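Local coordinates for glutamate--tRNA ligase (Methanothermobacter thermautotrophicus, PDB 3AII), which is a non-discriminating glutamyl-tRNA synthetase, thought to activate glutamate with ATP and pass it to the acceptor end of tRNA, at residues E196-R199 with E200-R204; M384-K387 with K388-G391. All blocks are in the same frame, centred on the assembly; numbering follows the deposited sequence.

Both contacts are local, each made along a single helix of the region assigned to the class I catalytic domain, yet they stand far apart: their centres are 47 Å from each other and their nearest atoms about 33 Å. Contact 1 lies on helix 195-203, where the F198 side chain comes within about 4 Å of the zinc ion held by C191, C193, C208 and C210. Contact 2 covers the N-terminal end of helix 386-397 and the two residues before it. Contact 1 thus sits beside the zinc ion, whereas contact 2 touches both I111 of the predicted 'HIGH' region, which in class I synthetases helps bind ATP, and H552 of strand 546-552.

Contact 1: residues E196-R199 with E200-R204; sequences EEFR and ELKNR
The flat ring of F198 meets the K202 chain one turn on at a slant, F198 CE1 lying 3.9 Å from K202 CD. At the edge of the R199 guanidinium, near its plane, stands OD1 of N203, with the amide turned 73° against it; the closest side-chain approach in this pair is R199 CG to N203 OD1, 3.4 Å, a van der Waals contact. Long or polar chains suit this exposed side. Beneath these pairs runs regular i to i+4 bonding of an alpha helix, in which K202 N reaches F198 O over 2.8 Å and N203 N reaches R199 O over 2.9 Å. The helix, 195-203, follows strand 188-191 and packs against the four-cysteine zinc site: with CG opposite the backbone N (chi1 -177°), F198 carries its ring among C191, C193 and C208, and R236 adds a cation-pi contact. A large apolar ring suits this buried place beside the metal cysteines. K202 serves with its methylenes near the ring, and a bend at chi3 leads its ammonium to a weak hydrogen bond with P246 O. E197 OE2 lies 4.1 Å from CD1 of L201, the two chains running side by side, and L201 also touches E206.

Contact 2: residues M384-K387 with K388-G391; sequences MSWK and KIYG
Y390 places CG opposite its own carbonyl carbon and beside the backbone N (chi1 -62°), which lays the tyrosine ring back over W386 O; a similar first torsion in W386 (chi1 -76°) sets the indole beside I389. One face of the Y390 ring covers W386 O, 3.2 Å from Y390 CG, while W386 CB makes a CH-pi contact 4.2 Å from the centroid of the Y390 ring, 28° off its normal. Y390 N also donates to W386 O, at 2.8 Å. The indole runs alongside I389, with W386 CZ3 3.4 Å from I389 CD1. The contact covers the N-terminal end of helix 386-397, with S385 as N-cap: S385 OG accepts from K387 N at 3.3 Å, a role suited to a short hydroxyl side chain. S385 O takes K388 N at 2.9 Å from above the carbonyl plane, and I389 N only weakly. I389, branched and buried, packs against I368 and L371 of helix 365-375, where K388 also pairs with E374. Y390 packs on I363, meets the H552 ring and hydrogen-bonds through OH to R361. A leucine in place of Y390 would probably leave R361 without that hydroxyl partner and W386 CB and O without their aromatic cover. W386 itself reaches I111, at the start of helix 111-126.

Contact 1: residues E196-R199 with E200-R204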
ATOM      1  N   GLU A 196      -8.904   5.676  36.753  1.00 29.68           N
ATOM      2  CA  GLU A 196      -7.760   6.354  37.379  1.00 28.39           C
ATOM      3  C   GLU A 196      -7.427   5.783  38.754  1.00 28.97           C
ATOM      4  O   GLU A 196      -6.257   5.728  39.153  1.00 31.90           O
ATOM      5  CB  GLU A 196      -7.990   7.866  37.476  1.00 29.88           C
ATOM      6  CG  GLU A 196      -7.984   8.572  36.134  1.00 25.92           C
ATOM      7  CD  GLU A 196      -6.690   8.363  35.373  1.00 35.71           C
ATOM      8  OE1 GLU A 196      -6.749   8.294  34.132  1.00 32.68           O
ATOM      9  OE2 GLU A 196      -5.621   8.252  36.011  1.00 48.68           O
ATOM     10  N   GLU A 197      -8.454   5.361  39.483  1.00 29.99           N
ATOM     11  CA  GLU A 197      -8.239   4.742  40.782  1.00 28.59           C
ATOM     12  C   GLU A 197      -7.600   3.365  40.605  1.00 40.10           C
ATOM     13  O   GLU A 197      -6.706   2.983  41.364  1.00 30.45           O
ATOM     14  CB  GLU A 197      -9.547   4.638  41.566  1.00 32.19           C
ATOM     15  CG  GLU A 197      -9.361   4.794  43.072  1.00 62.57           C
ATOM     16  CD  GLU A 197      -9.963   3.649  43.865  1.00 80.28           C
ATOM     17  OE1 GLU A 197     -11.186   3.416  43.744  1.00 90.57           O
ATOM     18  OE2 GLU A 197      -9.214   2.987  44.616  1.00 62.77           O
ATOM     19  N   PHE A 198      -8.047   2.628  39.590  1.00 28.90           N
ATOM     20  CA  PHE A 198      -7.427   1.350  39.270  1.00 28.34           C
ATOM     21  C   PHE A 198      -5.966   1.531  38.885  1.00 32.50           C
ATOM     22  O   PHE A 198      -5.099   0.754  39.291  1.00 28.90           O
ATOM     23  CB  PHE A 198      -8.163   0.626  38.129  1.00 28.33           C
ATOM     24  CG  PHE A 198      -7.582  -0.721  37.821  1.00 32.20           C
ATOM     25  CD1 PHE A 198      -6.599  -0.864  36.855  1.00 25.86           C
ATOM     26  CD2 PHE A 198      -7.983  -1.837  38.535  1.00 29.26           C
ATOM     27  CE1 PHE A 198      -6.037  -2.098  36.595  1.00 32.29           C
ATOM     28  CE2 PHE A 198      -7.421  -3.076  38.278  1.00 25.13           C
ATOM     29  CZ  PHE A 198      -6.455  -3.205  37.305  1.00 25.32           C
ATOM     30  N   ARG A 199      -5.691   2.554  38.082  1.00 27.95           N
ATOM     31  CA  ARG A 199      -4.336   2.791  37.603  1.00 30.53           C
ATOM     32  C   ARG A 199      -3.388   3.068  38.767  1.00 29.11           C
ATOM     33  O   ARG A 199      -2.249   2.594  38.782  1.00 31.29           O
ATOM     34  CB  ARG A 199      -4.321   3.960  36.611  1.00 37.68           C
ATOM     35  CG  ARG A 199      -2.953   4.270  36.029  1.00 38.82           C
ATOM     36  CD  ARG A 199      -3.025   5.451  35.078  1.00 52.75           C
ATOM     37  NE  ARG A 199      -1.706   5.829  34.581  1.00 73.89           N
ATOM     38  CZ  ARG A 199      -1.498   6.748  33.645  1.00 91.30           C
ATOM     39  NH1 ARG A 199      -2.527   7.380  33.099  1.00 77.69           N
ATOM     40  NH2 ARG A 199      -0.263   7.032  33.252  1.00 91.50           N
ATOM     41  N   GLU A 200      -3.864   3.833  39.743  1.00 29.03           N
ATOM     42  CA  GLU A 200      -3.049   4.172  40.904  1.00 40.14           C
ATOM     43  C   GLU A 200      -2.654   2.910  41.679  1.00 49.19           C
ATOM     44  O   GLU A 200      -1.513   2.770  42.124  1.00 37.00           O
ATOM     45  CB  GLU A 200      -3.801   5.149  41.808  1.00 43.64           C
ATOM     46  CG  GLU A 200      -2.931   5.844  42.840  1.00 68.53           C
ATOM     47  CD  GLU A 200      -3.718   6.808  43.704  1.00 87.38           C
ATOM     48  OE1 GLU A 200      -4.863   6.473  44.076  1.00 78.35           O
ATOM     49  OE2 GLU A 200      -3.193   7.899  44.012  1.00 90.46           O
ATOM     50  N   LEU A 201      -3.602   1.989  41.827  1.00 36.77           N
ATOM     51  CA  LEU A 201      -3.338   0.723  42.508  1.00 28.68           C
ATOM     52  C   LEU A 201      -2.373  -0.114  41.685  1.00 33.96           C
ATOM     53  O   LEU A 201      -1.374  -0.622  42.200  1.00 32.94           O
ATOM     54  CB  LEU A 201      -4.639  -0.049  42.731  1.00 29.07           C
ATOM     55  CG  LEU A 201      -5.610   0.504  43.771  1.00 39.38           C
ATOM     56  CD1 LEU A 201      -6.919  -0.275  43.752  1.00 35.70           C
ATOM     57  CD2 LEU A 201      -4.979   0.477  45.165  1.00 35.20           C
ATOM     58  N   LYS A 202      -2.682  -0.244  40.397  1.00 29.43           N
ATOM     59  CA  LYS A 202      -1.887  -1.041  39.473  1.00 27.18           C
ATOM     60  C   LYS A 202      -0.420  -0.621  39.455  1.00 31.95           C
ATOM     61  O   LYS A 202       0.471  -1.465  39.472  1.00 35.02           O
ATOM     62  CB  LYS A 202      -2.461  -0.913  38.058  1.00 29.88           C
ATOM     63  CG  LYS A 202      -1.848  -1.867  37.045  1.00 33.82           C
ATOM     64  CD  LYS A 202      -2.263  -1.502  35.621  1.00 35.87           C
ATOM     65  CE  LYS A 202      -1.489  -0.289  35.108  1.00 33.84           C
ATOM     66  NZ  LYS A 202      -1.870   0.073  33.715  1.00 25.70           N
ATOM     67  N   ASN A 203      -0.174   0.685  39.403  1.00 32.96           N
ATOM     68  CA  ASN A 203       1.189   1.206  39.305  1.00 41.88           C
ATOM     69  C   ASN A 203       2.010   0.963  40.562  1.00 48.63           C
ATOM     70  O   ASN A 203       3.240   1.030  40.530  1.00 49.30           O
ATOM     71  CB  ASN A 203       1.184   2.700  38.965  1.00 34.65           C
ATOM     72  CG  ASN A 203       0.813   2.969  37.524  1.00 38.03           C
ATOM     73  OD1 ASN A 203       0.206   3.995  37.210  1.00 55.07           O
ATOM     74  ND2 ASN A 203       1.170   2.044  36.633  1.00 39.57           N
ATOM     75  N   ARG A 204       1.321   0.689  41.666  1.00 36.31           N
ATOM     76  CA  ARG A 204       1.982   0.367  42.926  1.00 54.35           C
ATOM     77  C   ARG A 204       1.909  -1.130  43.230  1.00 55.79           C
ATOM     78  O   ARG A 204       2.216  -1.559  44.344  1.00 50.29           O
ATOM     79  CB  ARG A 204       1.364   1.159  44.081  1.00 44.58           C
ATOM     80  CG  ARG A 204       1.220   2.649  43.818  1.00 66.24           C
ATOM     81  CD  ARG A 204       0.914   3.395  45.109  1.00 70.84           C
ATOM     82  NE  ARG A 204      -0.053   2.680  45.938  1.00 66.00           N
ATOM     83  CZ  ARG A 204      -1.369   2.844  45.864  1.00 62.25           C
ATOM     84  NH1 ARG A 204      -2.170   2.148  46.657  1.00 53.10           N
ATOM     85  NH2 ARG A 204      -1.885   3.702  44.994  1.00 73.99           N
TER

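Contact 2: residues M384-K387 with K388-G391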
ATOM      1  N   MET A 384      13.501   2.058   3.575  1.00 71.76           N
ATOM      2  CA  MET A 384      13.296   2.075   2.129  1.00 56.11           C
ATOM      3  C   MET A 384      12.751   3.418   1.654  1.00 74.17           C
ATOM      4  O   MET A 384      11.961   4.067   2.342  1.00 66.87           O
ATOM      5  CB  MET A 384      12.386   0.921   1.685  1.00 68.28           C
ATOM      6  CG  MET A 384      11.089   1.341   0.995  1.00 63.72           C
ATOM      7  SD  MET A 384       9.778   1.811   2.149  1.00 96.00           S
ATOM      8  CE  MET A 384       8.434   2.211   1.026  1.00 42.76           C
ATOM      9  N   SER A 385      13.199   3.839   0.477  1.00 52.51           N
ATOM     10  CA  SER A 385      12.723   5.068  -0.133  1.00 55.87           C
ATOM     11  C   SER A 385      11.898   4.707  -1.355  1.00 44.68           C
ATOM     12  O   SER A 385      12.035   3.610  -1.896  1.00 43.72           O
ATOM     13  CB  SER A 385      13.904   5.946  -0.543  1.00 55.78           C
ATOM     14  OG  SER A 385      13.479   7.026  -1.359  1.00 72.66           O
ATOM     15  N   TRP A 386      11.033   5.618  -1.786  1.00 35.25           N
ATOM     16  CA  TRP A 386      10.267   5.371  -2.999  1.00 33.29           C
ATOM     17  C   TRP A 386      11.204   5.138  -4.179  1.00 36.98           C
ATOM     18  O   TRP A 386      10.889   4.363  -5.082  1.00 30.64           O
ATOM     19  CB  TRP A 386       9.269   6.499  -3.270  1.00 27.55           C
ATOM     20  CG  TRP A 386       8.083   6.419  -2.377  1.00 42.45           C
ATOM     21  CD1 TRP A 386       7.803   7.219  -1.308  1.00 49.02           C
ATOM     22  CD2 TRP A 386       7.026   5.455  -2.447  1.00 44.89           C
ATOM     23  NE1 TRP A 386       6.627   6.822  -0.717  1.00 47.84           N
ATOM     24  CE2 TRP A 386       6.131   5.741  -1.397  1.00 60.89           C
ATOM     25  CE3 TRP A 386       6.746   4.382  -3.300  1.00 46.84           C
ATOM     26  CZ2 TRP A 386       4.974   4.992  -1.177  1.00 61.42           C
ATOM     27  CZ3 TRP A 386       5.597   3.640  -3.081  1.00 52.18           C
ATOM     28  CH2 TRP A 386       4.726   3.948  -2.026  1.00 49.12           C
ATOM     29  N   LYS A 387      12.371   5.781  -4.156  1.00 31.10           N
ATOM     30  CA  LYS A 387      13.355   5.583  -5.211  1.00 32.44           C
ATOM     31  C   LYS A 387      13.789   4.128  -5.300  1.00 32.39           C
ATOM     32  O   LYS A 387      14.119   3.631  -6.375  1.00 25.83           O
ATOM     33  CB  LYS A 387      14.559   6.514  -5.020  1.00 38.28           C
ATOM     34  CG  LYS A 387      14.244   7.956  -5.399  1.00 55.04           C
ATOM     35  CD  LYS A 387      15.374   8.922  -5.071  1.00 59.37           C
ATOM     36  CE  LYS A 387      14.985  10.341  -5.478  1.00 77.48           C
ATOM     37  NZ  LYS A 387      15.968  11.373  -5.046  1.00 85.37           N
ATOM     38  N   LYS A 388      13.776   3.441  -4.166  1.00 32.97           N
ATOM     39  CA  LYS A 388      14.083   2.025  -4.145  1.00 26.58           C
ATOM     40  C   LYS A 388      13.013   1.237  -4.903  1.00 27.54           C
ATOM     41  O   LYS A 388      13.316   0.313  -5.660  1.00 25.59           O
ATOM     42  CB  LYS A 388      14.191   1.539  -2.698  1.00 27.46           C
ATOM     43  CG  LYS A 388      14.508   0.071  -2.560  1.00 40.53           C
ATOM     44  CD  LYS A 388      15.714  -0.316  -3.383  1.00 47.34           C
ATOM     45  CE  LYS A 388      16.039  -1.784  -3.190  1.00 68.93           C
ATOM     46  NZ  LYS A 388      16.775  -2.353  -4.349  1.00 37.10           N
ATOM     47  N   ILE A 389      11.757   1.605  -4.701  1.00 23.23           N
ATOM     48  CA  ILE A 389      10.673   0.908  -5.379  1.00 20.88           C
ATOM     49  C   ILE A 389      10.727   1.257  -6.872  1.00 16.94           C
ATOM     50  O   ILE A 389      10.534   0.392  -7.737  1.00 22.23           O
ATOM     51  CB  ILE A 389       9.307   1.292  -4.789  1.00 25.06           C
ATOM     52  CG1 ILE A 389       9.174   0.749  -3.361  1.00 40.88           C
ATOM     53  CG2 ILE A 389       8.166   0.769  -5.660  1.00 23.44           C
ATOM     54  CD1 ILE A 389       7.939   1.239  -2.645  1.00 41.90           C
ATOM     55  N   TYR A 390      11.022   2.516  -7.171  1.00 18.86           N
ATOM     56  CA  TYR A 390      11.068   2.959  -8.561  1.00 20.69           C
ATOM     57  C   TYR A 390      12.177   2.239  -9.319  1.00 24.22           C
ATOM     58  O   TYR A 390      12.017   1.890 -10.491  1.00 21.14           O
ATOM     59  CB  TYR A 390      11.284   4.474  -8.655  1.00 22.01           C
ATOM     60  CG  TYR A 390      10.179   5.310  -8.040  1.00 18.49           C
ATOM     61  CD1 TYR A 390       8.896   4.804  -7.887  1.00 20.01           C
ATOM     62  CD2 TYR A 390      10.415   6.624  -7.649  1.00 28.37           C
ATOM     63  CE1 TYR A 390       7.887   5.565  -7.333  1.00 27.75           C
ATOM     64  CE2 TYR A 390       9.406   7.396  -7.096  1.00 27.34           C
ATOM     65  CZ  TYR A 390       8.145   6.862  -6.942  1.00 33.61           C
ATOM     66  OH  TYR A 390       7.136   7.620  -6.403  1.00 29.35           O
ATOM     67  N   GLY A 391      13.305   2.031  -8.651  1.00 20.35           N
ATOM     68  CA  GLY A 391      14.418   1.319  -9.246  1.00 20.16           C
ATOM     69  C   GLY A 391      14.049  -0.085  -9.689  1.00 23.06           C
ATOM     70  O   GLY A 391      14.427  -0.524 -10.779  1.00 24.35           O
TER